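Local coordinates for protein Exo-beta-1,3-galactanase (Bifidobacterium bifidum, PDB 5FLW) that probably cleaves galactose units from the ends of beta-1,3-galactan chains, as a putative exo-beta-1,3-galactanase of glycoside hydrolase family 43, at residues G42-Q46 with L75-G81; V17-H21 with L273-P277; Y200-G204 with I285-A290; I193-D197 with P255-F261. All coordinates share one frame; numbering follows the deposited sequence.

Interaction 1 of 4, residues G42-Q46 with L75-G81; sequences GNLFQ and LAADRIG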
loop_
_atom_site.group_PDB
_atom_site.type_symbol
_atom_site.label_atom_id
_atom_site.label_comp_id
_atom_site.label_asym_id
_atom_site.label_seq_id
_atom_site.Cartn_x
_atom_site.Cartn_y
_atom_site.Cartn_z
ATOM N N GLY A 42 16.545 1.763 10.482
ATOM C CA GLY A 42 16.247 3.138 10.094
ATOM C C GLY A 42 15.617 3.274 8.714
ATOM O O GLY A 42 14.992 2.330 8.220
ATOM N N ASN A 43 15.793 4.435 8.066
ATOM C CA ASN A 43 15.011 4.820 6.892
ATOM C C ASN A 43 15.602 4.402 5.543
ATOM O O ASN A 43 14.915 4.568 4.523
ATOM C CB ASN A 43 14.796 6.351 6.860
ATOM C CG ASN A 43 16.068 7.119 6.488
ATOM O OD1 ASN A 43 17.150 6.787 6.965
ATOM N ND2 ASN A 43 15.941 8.154 5.659
ATOM N N LEU A 44 16.846 3.908 5.489
ATOM C CA LEU A 44 17.425 3.554 4.194
ATOM C C LEU A 44 16.994 2.137 3.780
ATOM O O LEU A 44 16.539 1.323 4.592
ATOM C CB LEU A 44 18.952 3.701 4.207
ATOM C CG LEU A 44 19.444 5.107 4.566
ATOM C CD1 LEU A 44 20.989 5.180 4.721
ATOM C CD2 LEU A 44 18.931 6.159 3.570
ATOM N N PHE A 45 17.163 1.837 2.495
ATOM C CA PHE A 45 16.675 0.564 1.985
ATOM C C PHE A 45 17.436 -0.615 2.594
ATOM O O PHE A 45 18.670 -0.693 2.482
ATOM C CB PHE A 45 16.754 0.515 0.468
ATOM C CG PHE A 45 16.097 -0.703 -0.098
ATOM C CD1 PHE A 45 14.737 -0.916 0.116
ATOM C CD2 PHE A 45 16.828 -1.637 -0.846
ATOM C CE1 PHE A 45 14.116 -2.062 -0.415
ATOM C CE2 PHE A 45 16.213 -2.790 -1.363
ATOM C CZ PHE A 45 14.864 -2.997 -1.164
ATOM N N GLN A 46 16.685 -1.555 3.219
ATOM C CA GLN A 46 17.242 -2.746 3.848
ATOM C C GLN A 46 16.550 -4.010 3.338
ATOM O O GLN A 46 16.623 -5.070 3.980
ATOM C CB GLN A 46 17.200 -2.668 5.379
ATOM C CG GLN A 46 17.928 -1.453 5.923
ATOM C CD GLN A 46 17.356 -0.984 7.245
ATOM O OE1 GLN A 46 17.401 -1.708 8.254
ATOM N NE2 GLN A 46 16.783 0.223 7.246
ATOM N N LEU A 75 18.670 0.723 -5.761
ATOM C CA LEU A 75 18.295 0.081 -4.503
ATOM C C LEU A 75 19.524 -0.322 -3.689
ATOM O O LEU A 75 19.487 -1.313 -2.943
ATOM C CB LEU A 75 17.361 -1.108 -4.737
ATOM C CG LEU A 75 15.927 -0.765 -5.204
ATOM C CD1 LEU A 75 15.123 -2.017 -5.561
ATOM C CD2 LEU A 75 15.188 0.103 -4.173
ATOM N N ALA A 76 20.618 0.437 -3.827
ATOM C CA ALA A 76 21.802 0.265 -2.991
ATOM C C ALA A 76 21.496 0.682 -1.542
ATOM O O ALA A 76 20.453 1.282 -1.237
ATOM C CB ALA A 76 22.985 1.067 -3.558
ATOM N N ALA A 77 22.438 0.358 -0.641
ATOM C CA ALA A 77 22.258 0.573 0.795
ATOM C C ALA A 77 22.112 2.049 1.151
ATOM O O ALA A 77 21.620 2.363 2.234
ATOM C CB ALA A 77 23.468 0.009 1.552
ATOM N N ASP A 78 22.544 2.956 0.276
ATOM C CA ASP A 78 22.454 4.380 0.531
ATOM C C ASP A 78 21.182 4.995 -0.029
ATOM O O ASP A 78 20.963 6.198 0.179
ATOM C CB ASP A 78 23.675 5.091 -0.043
ATOM C CG ASP A 78 23.787 4.907 -1.549
ATOM O OD1 ASP A 78 23.920 3.752 -2.002
ATOM O OD2 ASP A 78 23.716 5.911 -2.283
ATOM N N ARG A 79 20.349 4.214 -0.723
ATOM C CA ARG A 79 19.093 4.680 -1.305
ATOM C C ARG A 79 17.913 4.335 -0.386
ATOM O O ARG A 79 18.073 3.755 0.689
ATOM C CB ARG A 79 18.865 4.078 -2.701
ATOM C CG ARG A 79 20.056 4.154 -3.601
ATOM C CD ARG A 79 20.429 5.589 -4.075
ATOM N NE ARG A 79 21.813 5.462 -4.554
ATOM C CZ ARG A 79 22.204 5.470 -5.831
ATOM N NH1 ARG A 79 21.311 5.698 -6.799
ATOM N NH2 ARG A 79 23.498 5.243 -6.139
ATOM N N ILE A 80 16.725 4.686 -0.864
ATOM C CA ILE A 80 15.468 4.450 -0.166
ATOM C C ILE A 80 14.515 3.670 -1.078
ATOM O O ILE A 80 14.418 3.949 -2.265
ATOM C CB ILE A 80 14.826 5.790 0.254
ATOM C CG1 ILE A 80 15.661 6.458 1.348
ATOM C CG2 ILE A 80 13.388 5.602 0.708
ATOM C CD1 ILE A 80 15.309 7.909 1.588
ATOM N N GLY A 81 13.824 2.687 -0.511
ATOM C CA GLY A 81 12.873 1.857 -1.237
ATOM C C GLY A 81 11.670 1.646 -0.345
ATOM O O GLY A 81 11.757 0.933 0.646
HETATM O O HOH W 1 14.086 2.698 2.473
HETATM O O HOH W 2 20.660 0.443 3.933
#
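F45 inserts its side chain between two parts of segment 75-81. Its CG lies anti to the backbone N (chi1 -172°), which carries the ring in between L75 and G81. CB passes R79 O at 3.5 Å. CG lies near G81 N. On one side of the ring, CD1 comes to 3.5 Å from G81 O, which sits at the ring edge near its plane. On the other side, F45 CD2 meets L75 O at 3.4 Å. CE2 packs on L75 CB. One face is closed by L75 CD2, a CH-pi contact 8° off the ring normal. G81 CA, with no side chain, lies 3.6 Å from F45 CD1, so the ring edge packs directly on the backbone. I99 of strand 95-102 also touches F45.

The backbone fixes the base of this side chain. F45 N donates to R79 O (2.8 Å, 167° at the hydrogen). R79 ends a type I turn that starts at A76. One water bridges F45 O and A77 O, and another bridges N43 O and G81 N. L44 lies nearer the solvent, with CB 3.6 Å from A77 O. The arrangement joins the loop between strands 31-37 and 48-53 of one sheet to the start of strand 80-88 in the next. Such blade-to-blade packing is typical of the five-bladed beta-propeller of family 43.

Interaction 2 of 4, residues V17-H21 with L273-P277; sequences VAQLH and LGNSP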
loop_
_atom_site.group_PDB
_atom_site.type_symbol
_atom_site.label_atom_id
_atom_site.label_comp_id
_atom_site.label_asym_id
_atom_site.label_seq_id
_atom_site.Cartn_x
_atom_site.Cartn_y
_atom_site.Cartn_z
ATOM N N VAL A 17 10.153 -8.995 15.526
ATOM C CA VAL A 17 9.193 -8.000 15.073
ATOM C C VAL A 17 8.888 -8.214 13.581
ATOM O O VAL A 17 9.813 -8.331 12.770
ATOM C CB VAL A 17 9.743 -6.590 15.358
ATOM C CG1 VAL A 17 8.865 -5.518 14.685
ATOM C CG2 VAL A 17 9.855 -6.368 16.874
ATOM N N ALA A 18 7.593 -8.252 13.211
ATOM C CA ALA A 18 7.208 -8.366 11.797
ATOM C C ALA A 18 7.271 -6.972 11.167
ATOM O O ALA A 18 6.598 -6.044 11.633
ATOM C CB ALA A 18 5.800 -8.960 11.625
ATOM N N GLN A 19 8.087 -6.821 10.116
ATOM C CA GLN A 19 8.292 -5.537 9.440
ATOM C C GLN A 19 7.117 -5.246 8.486
ATOM O O GLN A 19 7.246 -5.141 7.257
ATOM C CB GLN A 19 9.654 -5.528 8.744
ATOM C CG GLN A 19 10.902 -5.612 9.682
ATOM C CD GLN A 19 11.035 -4.421 10.634
ATOM O OE1 GLN A 19 10.991 -3.271 10.225
ATOM N NE2 GLN A 19 11.182 -4.713 11.933
ATOM N N LEU A 20 5.937 -5.116 9.085
ATOM C CA LEU A 20 4.707 -4.892 8.322
ATOM C C LEU A 20 4.472 -3.382 8.146
ATOM O O LEU A 20 3.463 -2.823 8.597
ATOM C CB LEU A 20 3.513 -5.590 8.986
ATOM C CG LEU A 20 3.597 -7.122 8.958
ATOM C CD1 LEU A 20 2.654 -7.747 9.974
ATOM C CD2 LEU A 20 3.367 -7.714 7.542
ATOM N N HIS A 21 5.431 -2.732 7.467
ATOM C CA HIS A 21 5.449 -1.283 7.295
ATOM C C HIS A 21 5.271 -0.943 5.819
ATOM O O HIS A 21 5.992 -1.477 4.959
ATOM C CB HIS A 21 6.772 -0.683 7.753
ATOM C CG HIS A 21 7.235 -1.173 9.085
ATOM N ND1 HIS A 21 6.512 -0.962 10.247
ATOM C CD2 HIS A 21 8.374 -1.814 9.448
ATOM C CE1 HIS A 21 7.171 -1.500 11.260
ATOM N NE2 HIS A 21 8.316 -2.004 10.807
ATOM N N LEU A 273 11.954 3.491 13.472
ATOM C CA LEU A 273 11.064 3.112 12.371
ATOM C C LEU A 273 10.759 1.612 12.347
ATOM O O LEU A 273 9.637 1.215 12.005
ATOM C CB LEU A 273 11.651 3.582 11.035
ATOM C CG LEU A 273 11.568 5.099 10.828
ATOM C CD1 LEU A 273 12.550 5.591 9.747
ATOM C CD2 LEU A 273 10.145 5.428 10.458
ATOM N N GLY A 274 11.748 0.766 12.673
ATOM C CA GLY A 274 11.519 -0.675 12.632
ATOM C C GLY A 274 10.428 -1.146 13.577
ATOM O O GLY A 274 9.809 -2.189 13.340
ATOM N N ASN A 275 10.178 -0.395 14.663
ATOM C CA ASN A 275 9.175 -0.725 15.669
ATOM C C ASN A 275 7.887 0.103 15.538
ATOM O O ASN A 275 7.094 0.174 16.496
ATOM C CB ASN A 275 9.781 -0.632 17.070
ATOM C CG ASN A 275 10.913 -1.628 17.260
ATOM O OD1 ASN A 275 10.749 -2.822 16.970
ATOM N ND2 ASN A 275 12.073 -1.150 17.730
ATOM N N SER A 276 7.648 0.704 14.364
ATOM C CA SER A 276 6.397 1.408 14.104
ATOM C C SER A 276 5.237 0.430 14.200
ATOM O O SER A 276 5.212 -0.558 13.440
ATOM C CB SER A 276 6.415 1.970 12.676
ATOM O OG SER A 276 7.420 2.958 12.552
ATOM N N PRO A 277 4.245 0.683 15.052
ATOM C CA PRO A 277 3.076 -0.210 15.121
ATOM C C PRO A 277 2.200 -0.089 13.873
ATOM O O PRO A 277 2.412 0.748 12.981
ATOM C CB PRO A 277 2.309 0.296 16.359
ATOM C CG PRO A 277 3.294 1.065 17.137
ATOM C CD PRO A 277 4.233 1.691 16.135
HETATM O O HOH W 3 12.307 -3.484 14.686
HETATM O O HOH W 4 4.237 0.450 10.630
#
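H21 and Q19 both direct side-chain nitrogens at G274 O. The tight part is at H21. Its NE2 donates to G274 O at 2.9 Å, with 136° at the hydrogen, from above the carbonyl plane. The CE1 corner of the same ring lies 3.1 Å from S276 O, which is at the ring edge. L273 O stands over one face, offset toward the rim. S276 OG and S276 N both donate to L273 O from the same face of its plane.

The looser, more solvent-facing part is at Q19 and V17. Q19 NE2 makes a weak bond to G274 O at 3.2 Å. A bend at chi2 (-63°) brings the amide round to G274 O, with OE1 accepting from K39 N. A water on this side links Q19 NE2 to N275 OD1. V17 and N275 are partly exposed. V17 CG2 rests 3.7 Å from N275 OD1. N275 ND2 is held by D272.

The first loop runs into strand 24-28, and A18, Q19 and L20 pack on strand 48-53 of that sheet. The second loop connects strands 261-266 and 278-286. The contact therefore joins the first and last sheets of the chain.

Interaction 3 of 4, residues Y200-G204 with I285-A290; sequences YYWFG and IADGVA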
loop_
_atom_site.group_PDB
_atom_site.type_symbol
_atom_site.label_atom_id
_atom_site.label_comp_id
_atom_site.label_asym_id
_atom_site.label_seq_id
_atom_site.Cartn_x
_atom_site.Cartn_y
_atom_site.Cartn_z
ATOM N N TYR A 200 -15.825 1.604 -7.269
ATOM C CA TYR A 200 -14.445 1.662 -6.777
ATOM C C TYR A 200 -14.365 2.614 -5.589
ATOM O O TYR A 200 -14.981 3.685 -5.594
ATOM C CB TYR A 200 -13.511 2.177 -7.875
ATOM C CG TYR A 200 -13.504 1.346 -9.145
ATOM C CD1 TYR A 200 -12.712 0.204 -9.242
ATOM C CD2 TYR A 200 -14.297 1.705 -10.250
ATOM C CE1 TYR A 200 -12.700 -0.557 -10.399
ATOM C CE2 TYR A 200 -14.293 0.947 -11.413
ATOM C CZ TYR A 200 -13.496 -0.190 -11.482
ATOM O OH TYR A 200 -13.474 -0.955 -12.636
ATOM N N TYR A 201 -13.618 2.214 -4.566
ATOM C CA TYR A 201 -13.377 3.045 -3.392
ATOM C C TYR A 201 -11.870 3.267 -3.310
ATOM O O TYR A 201 -11.108 2.303 -3.292
ATOM C CB TYR A 201 -13.872 2.378 -2.099
ATOM C CG TYR A 201 -15.386 2.101 -2.010
ATOM C CD1 TYR A 201 -15.997 1.153 -2.830
ATOM C CD2 TYR A 201 -16.178 2.753 -1.055
ATOM C CE1 TYR A 201 -17.374 0.885 -2.737
ATOM C CE2 TYR A 201 -17.545 2.499 -0.946
ATOM C CZ TYR A 201 -18.142 1.566 -1.792
ATOM O OH TYR A 201 -19.502 1.294 -1.679
ATOM N N TRP A 202 -11.461 4.537 -3.269
ATOM C CA TRP A 202 -10.065 4.959 -3.293
ATOM C C TRP A 202 -9.794 5.744 -2.014
ATOM O O TRP A 202 -10.398 6.801 -1.791
ATOM C CB TRP A 202 -9.866 5.845 -4.530
ATOM C CG TRP A 202 -8.507 6.428 -4.803
ATOM C CD1 TRP A 202 -7.373 6.344 -4.030
ATOM C CD2 TRP A 202 -8.146 7.218 -5.954
ATOM N NE1 TRP A 202 -6.334 7.030 -4.633
ATOM C CE2 TRP A 202 -6.781 7.569 -5.815
ATOM C CE3 TRP A 202 -8.844 7.649 -7.095
ATOM C CZ2 TRP A 202 -6.108 8.354 -6.771
ATOM C CZ3 TRP A 202 -8.172 8.414 -8.053
ATOM C CH2 TRP A 202 -6.810 8.746 -7.888
ATOM N N PHE A 203 -8.876 5.235 -1.184
ATOM C CA PHE A 203 -8.504 5.840 0.089
ATOM C C PHE A 203 -7.111 6.455 -0.012
ATOM O O PHE A 203 -6.254 5.959 -0.751
ATOM C CB PHE A 203 -8.484 4.787 1.209
ATOM C CG PHE A 203 -9.787 4.052 1.377
ATOM C CD1 PHE A 203 -10.147 3.021 0.511
ATOM C CD2 PHE A 203 -10.660 4.385 2.403
ATOM C CE1 PHE A 203 -11.376 2.344 0.675
ATOM C CE2 PHE A 203 -11.886 3.705 2.571
ATOM C CZ PHE A 203 -12.227 2.689 1.709
ATOM N N GLY A 204 -6.876 7.517 0.771
ATOM C CA GLY A 204 -5.549 8.101 0.866
ATOM C C GLY A 204 -5.427 9.012 2.073
ATOM O O GLY A 204 -6.400 9.262 2.794
ATOM N N ILE A 285 -17.933 -1.055 4.476
ATOM C CA ILE A 285 -18.011 -0.526 3.112
ATOM C C ILE A 285 -19.303 -1.015 2.476
ATOM O O ILE A 285 -19.491 -2.224 2.307
ATOM C CB ILE A 285 -16.786 -0.951 2.275
ATOM C CG1 ILE A 285 -15.493 -0.422 2.933
ATOM C CG2 ILE A 285 -16.945 -0.562 0.809
ATOM C CD1 ILE A 285 -14.271 -0.719 2.169
ATOM N N ALA A 286 -20.206 -0.086 2.154
ATOM C CA ALA A 286 -21.499 -0.428 1.573
ATOM C C ALA A 286 -22.121 0.828 0.982
ATOM O O ALA A 286 -22.084 1.892 1.621
ATOM C CB ALA A 286 -22.424 -1.040 2.636
ATOM N N ASP A 287 -22.639 0.718 -0.256
ATOM C CA ASP A 287 -23.463 1.761 -0.897
ATOM C C ASP A 287 -22.761 3.118 -0.976
ATOM O O ASP A 287 -23.368 4.162 -0.744
ATOM C CB ASP A 287 -24.847 1.896 -0.245
ATOM C CG ASP A 287 -25.525 0.558 -0.042
ATOM O OD1 ASP A 287 -25.652 -0.196 -1.036
ATOM O OD2 ASP A 287 -25.926 0.260 1.105
ATOM N N GLY A 288 -21.472 3.105 -1.306
ATOM C CA GLY A 288 -20.733 4.338 -1.463
ATOM C C GLY A 288 -20.247 4.946 -0.177
ATOM O O GLY A 288 -19.641 6.028 -0.208
ATOM N N VAL A 289 -20.467 4.283 0.949
ATOM C CA VAL A 289 -20.070 4.804 2.244
ATOM C C VAL A 289 -19.018 3.875 2.838
ATOM O O VAL A 289 -19.203 2.653 2.869
ATOM C CB VAL A 289 -21.276 4.970 3.182
ATOM C CG1 VAL A 289 -20.804 5.480 4.536
ATOM C CG2 VAL A 289 -22.251 5.914 2.564
ATOM N N ALA A 290 -17.908 4.452 3.281
ATOM C CA ALA A 290 -16.863 3.728 3.991
ATOM C C ALA A 290 -16.756 4.298 5.404
ATOM O O ALA A 290 -16.784 5.521 5.588
ATOM C CB ALA A 290 -15.506 3.844 3.278
#
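The CG atoms of Y201 (chi1 -62°) and F203 both lie beside the backbone N, and both rings extend from strand 199-205 toward the hairpin 285-290. On the hairpin, I285 has CG2 anti to its backbone N and CG1 beside it (chi1 -60°), so its two branches serve different rings. CG2 sits over one face of Y201, 3.6 Å from the ring centroid and offset toward the rim. CD1 reaches F203 CZ at 4.0 Å. A290 CB meets the edge of F203, 3.7 Å from CE2.

G288 N donates to Y201 OH at 2.7 Å, with 150° at the hydrogen. The turn here is type I' from A286 to V289, closed by backbone bonds in both directions between those two residues. Phi of G288 is positive, in a conformation suited to glycine. V289 N lies at the edge of the Y201 ring.

V289 packs on Y217 of the neighbouring strand 216-220, and Y217 OH accepts from A290 N. F233 stacks edge-to-face on F203. The buried Y201 hydroxyl accepts from the turn and so ties the hairpin tip to strand 199-205, while the methyls of I285 and A290 hold the two rings by apolar packing.

Interaction 4 of 4, residues I193-D197 with P255-F261; sequences IIKKD and PYNSEHF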
loop_
_atom_site.group_PDB
_atom_site.type_symbol
_atom_site.label_atom_id
_atom_site.label_comp_id
_atom_site.label_asym_id
_atom_site.label_seq_id
_atom_site.Cartn_x
_atom_site.Cartn_y
_atom_site.Cartn_z
ATOM N N ILE A 193 -7.045 1.031 -3.296
ATOM C CA ILE A 193 -8.342 0.956 -3.970
ATOM C C ILE A 193 -8.926 -0.442 -3.821
ATOM O O ILE A 193 -8.229 -1.442 -4.020
ATOM C CB ILE A 193 -8.240 1.322 -5.483
ATOM C CG1 ILE A 193 -7.884 2.808 -5.660
ATOM C CG2 ILE A 193 -9.551 0.999 -6.262
ATOM C CD1 ILE A 193 -7.645 3.265 -7.095
ATOM N N ILE A 194 -10.231 -0.501 -3.555
ATOM C CA ILE A 194 -11.001 -1.740 -3.593
ATOM C C ILE A 194 -12.223 -1.495 -4.473
ATOM O O ILE A 194 -12.532 -0.361 -4.859
ATOM C CB ILE A 194 -11.423 -2.298 -2.197
ATOM C CG1 ILE A 194 -12.335 -1.320 -1.434
ATOM C CG2 ILE A 194 -10.209 -2.689 -1.353
ATOM C CD1 ILE A 194 -13.800 -1.449 -1.726
ATOM N N LYS A 195 -12.895 -2.586 -4.810
ATOM C CA LYS A 195 -14.115 -2.542 -5.609
ATOM C C LYS A 195 -15.198 -3.387 -4.949
ATOM O O LYS A 195 -14.934 -4.500 -4.488
ATOM C CB LYS A 195 -13.864 -3.127 -7.014
ATOM C CG LYS A 195 -14.883 -2.735 -8.113
ATOM C CD LYS A 195 -14.623 -3.553 -9.371
ATOM C CE LYS A 195 -15.459 -3.092 -10.534
ATOM N NZ LYS A 195 -15.094 -3.723 -11.828
ATOM N N LYS A 196 -16.417 -2.851 -4.902
ATOM C CA LYS A 196 -17.552 -3.595 -4.370
ATOM C C LYS A 196 -18.787 -3.283 -5.208
ATOM O O LYS A 196 -19.189 -2.116 -5.320
ATOM C CB LYS A 196 -17.819 -3.243 -2.904
ATOM C CG LYS A 196 -18.951 -4.047 -2.292
ATOM C CD LYS A 196 -19.374 -3.430 -0.971
ATOM C CE LYS A 196 -20.654 -4.029 -0.435
ATOM N NZ LYS A 196 -20.549 -5.507 -0.343
ATOM N N ASP A 197 -19.391 -4.324 -5.779
ATOM C CA ASP A 197 -20.651 -4.192 -6.520
ATOM C C ASP A 197 -20.576 -3.072 -7.553
ATOM O O ASP A 197 -21.457 -2.211 -7.648
ATOM C CB ASP A 197 -21.843 -4.016 -5.583
ATOM C CG ASP A 197 -23.171 -4.056 -6.322
ATOM O OD1 ASP A 197 -23.231 -4.676 -7.406
ATOM O OD2 ASP A 197 -24.166 -3.443 -5.796
ATOM N N PRO A 255 -13.520 -11.099 -4.183
ATOM C CA PRO A 255 -12.910 -9.815 -3.781
ATOM C C PRO A 255 -13.650 -8.599 -4.304
ATOM O O PRO A 255 -13.421 -7.491 -3.795
ATOM C CB PRO A 255 -11.488 -9.908 -4.338
ATOM C CG PRO A 255 -11.597 -10.882 -5.453
ATOM C CD PRO A 255 -12.653 -11.881 -5.079
ATOM N N TYR A 256 -14.500 -8.769 -5.318
ATOM C CA TYR A 256 -15.231 -7.681 -5.956
ATOM C C TYR A 256 -16.658 -7.519 -5.440
ATOM O O TYR A 256 -17.340 -6.579 -5.844
ATOM C CB TYR A 256 -15.191 -7.845 -7.490
ATOM C CG TYR A 256 -13.766 -8.020 -7.982
ATOM C CD1 TYR A 256 -12.880 -6.942 -7.986
ATOM C CD2 TYR A 256 -13.287 -9.270 -8.405
ATOM C CE1 TYR A 256 -11.575 -7.100 -8.416
ATOM C CE2 TYR A 256 -11.968 -9.440 -8.841
ATOM C CZ TYR A 256 -11.121 -8.355 -8.839
ATOM O OH TYR A 256 -9.804 -8.494 -9.252
ATOM N N ASN A 257 -17.113 -8.395 -4.550
ATOM C CA ASN A 257 -18.445 -8.307 -3.952
ATOM C C ASN A 257 -18.382 -8.822 -2.521
ATOM O O ASN A 257 -19.169 -9.663 -2.099
ATOM C CB ASN A 257 -19.484 -9.055 -4.786
ATOM C CG ASN A 257 -19.776 -8.356 -6.079
ATOM O OD1 ASN A 257 -20.418 -7.303 -6.075
ATOM N ND2 ASN A 257 -19.289 -8.908 -7.195
ATOM N N SER A 258 -17.445 -8.294 -1.755
ATOM C CA SER A 258 -17.185 -8.780 -0.415
ATOM C C SER A 258 -18.024 -7.978 0.579
ATOM O O SER A 258 -18.375 -6.820 0.334
ATOM C CB SER A 258 -15.674 -8.689 -0.144
ATOM O OG SER A 258 -15.355 -8.954 1.213
ATOM N N GLU A 259 -18.389 -8.624 1.681
ATOM C CA GLU A 259 -19.101 -7.972 2.776
ATOM C C GLU A 259 -18.215 -7.642 3.958
ATOM O O GLU A 259 -18.685 -7.004 4.907
ATOM C CB GLU A 259 -20.302 -8.806 3.251
ATOM C CG GLU A 259 -21.376 -9.100 2.177
ATOM C CD GLU A 259 -22.125 -7.837 1.670
ATOM O OE1 GLU A 259 -22.334 -6.865 2.458
ATOM O OE2 GLU A 259 -22.534 -7.812 0.466
ATOM N N HIS A 260 -16.950 -8.053 3.919
ATOM C CA HIS A 260 -15.999 -7.804 4.997
ATOM C C HIS A 260 -14.696 -7.271 4.425
ATOM O O HIS A 260 -14.193 -7.763 3.412
ATOM C CB HIS A 260 -15.712 -9.044 5.843
ATOM C CG HIS A 260 -16.970 -9.715 6.347
ATOM N ND1 HIS A 260 -17.652 -10.674 5.611
ATOM C CD2 HIS A 260 -17.667 -9.532 7.491
ATOM C CE1 HIS A 260 -18.706 -11.047 6.295
ATOM N NE2 HIS A 260 -18.733 -10.371 7.428
ATOM N N PHE A 261 -14.157 -6.257 5.087
ATOM C CA PHE A 261 -12.953 -5.569 4.643
ATOM C C PHE A 261 -12.078 -5.316 5.858
ATOM O O PHE A 261 -12.581 -5.085 6.970
ATOM C CB PHE A 261 -13.295 -4.244 3.938
ATOM C CG PHE A 261 -14.120 -4.419 2.690
ATOM C CD1 PHE A 261 -15.517 -4.471 2.757
ATOM C CD2 PHE A 261 -13.503 -4.541 1.452
ATOM C CE1 PHE A 261 -16.277 -4.643 1.601
ATOM C CE2 PHE A 261 -14.244 -4.710 0.300
ATOM C CZ PHE A 261 -15.638 -4.762 0.365
HETATM O O HOH W 5 -15.550 -6.226 -2.522
HETATM O O HOH W 6 -11.788 -5.139 -4.207
HETATM O O HOH W 7 -21.314 -6.752 -2.752
HETATM O O HOH W 8 -21.878 -7.003 -8.659
#
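K196 and D197 bind the loop 255-261 where strand 191-196 ends, at a junction between two blades of the beta-propeller. D197 N donates to Y256 O at 3.0 Å, in the carbonyl plane. K196 CA also points its hydrogen at Y256 O. The K196 chain then runs extended along the loop and bends at its last torsion (chi4 54°). This turns NZ onto S258 O at 2.6 Å, above the carbonyl plane. NZ also makes a salt bridge with E259 OE2 at 3.1 Å, weak as a hydrogen bond. Nearby, I194 CD1 packs 3.9 Å from F261 CE2. K195 CD lies near Y256 CD1, and K195 NZ continues to a salt bridge with D144.

Waters fill the next layer. One accepts from S258 N and donates to K195 O and P255 O. A second joins K195 N to P255 O.

Further out, aspartates shape the loop. D252 takes E259 N and H260 ND1. D254 takes Y256 N and N257 ND2. Y256 OH donates to Q143 O, at the end of strand 139-143. I194 and F261 also share P250 and I285. At the exposed end, one water donates to both D197 OD1 and N257 OD1, at 3.0 Å from each oxygen.

How the interactions relate
From the N terminus, segment 17-21 comes first, and its partner 273-277 lies near the other end of the chain. Interaction 2 thus closes a loop of 251 residues and joins the first sheet to the last. Interaction 1 is nested inside it and joins the first sheet to the second. The two touch where N43 CB packs on L273 CD1. Interaction 4 is also nested in interaction 2. Interaction 3 opens inside that loop but closes beyond it, so it crosses both interactions 2 and 4. Interactions 4 and 3 start on the neighbouring strands 191-196 and 199-205 and tie the fourth sheet to the fifth. They lie across the chain's centre from interaction 1.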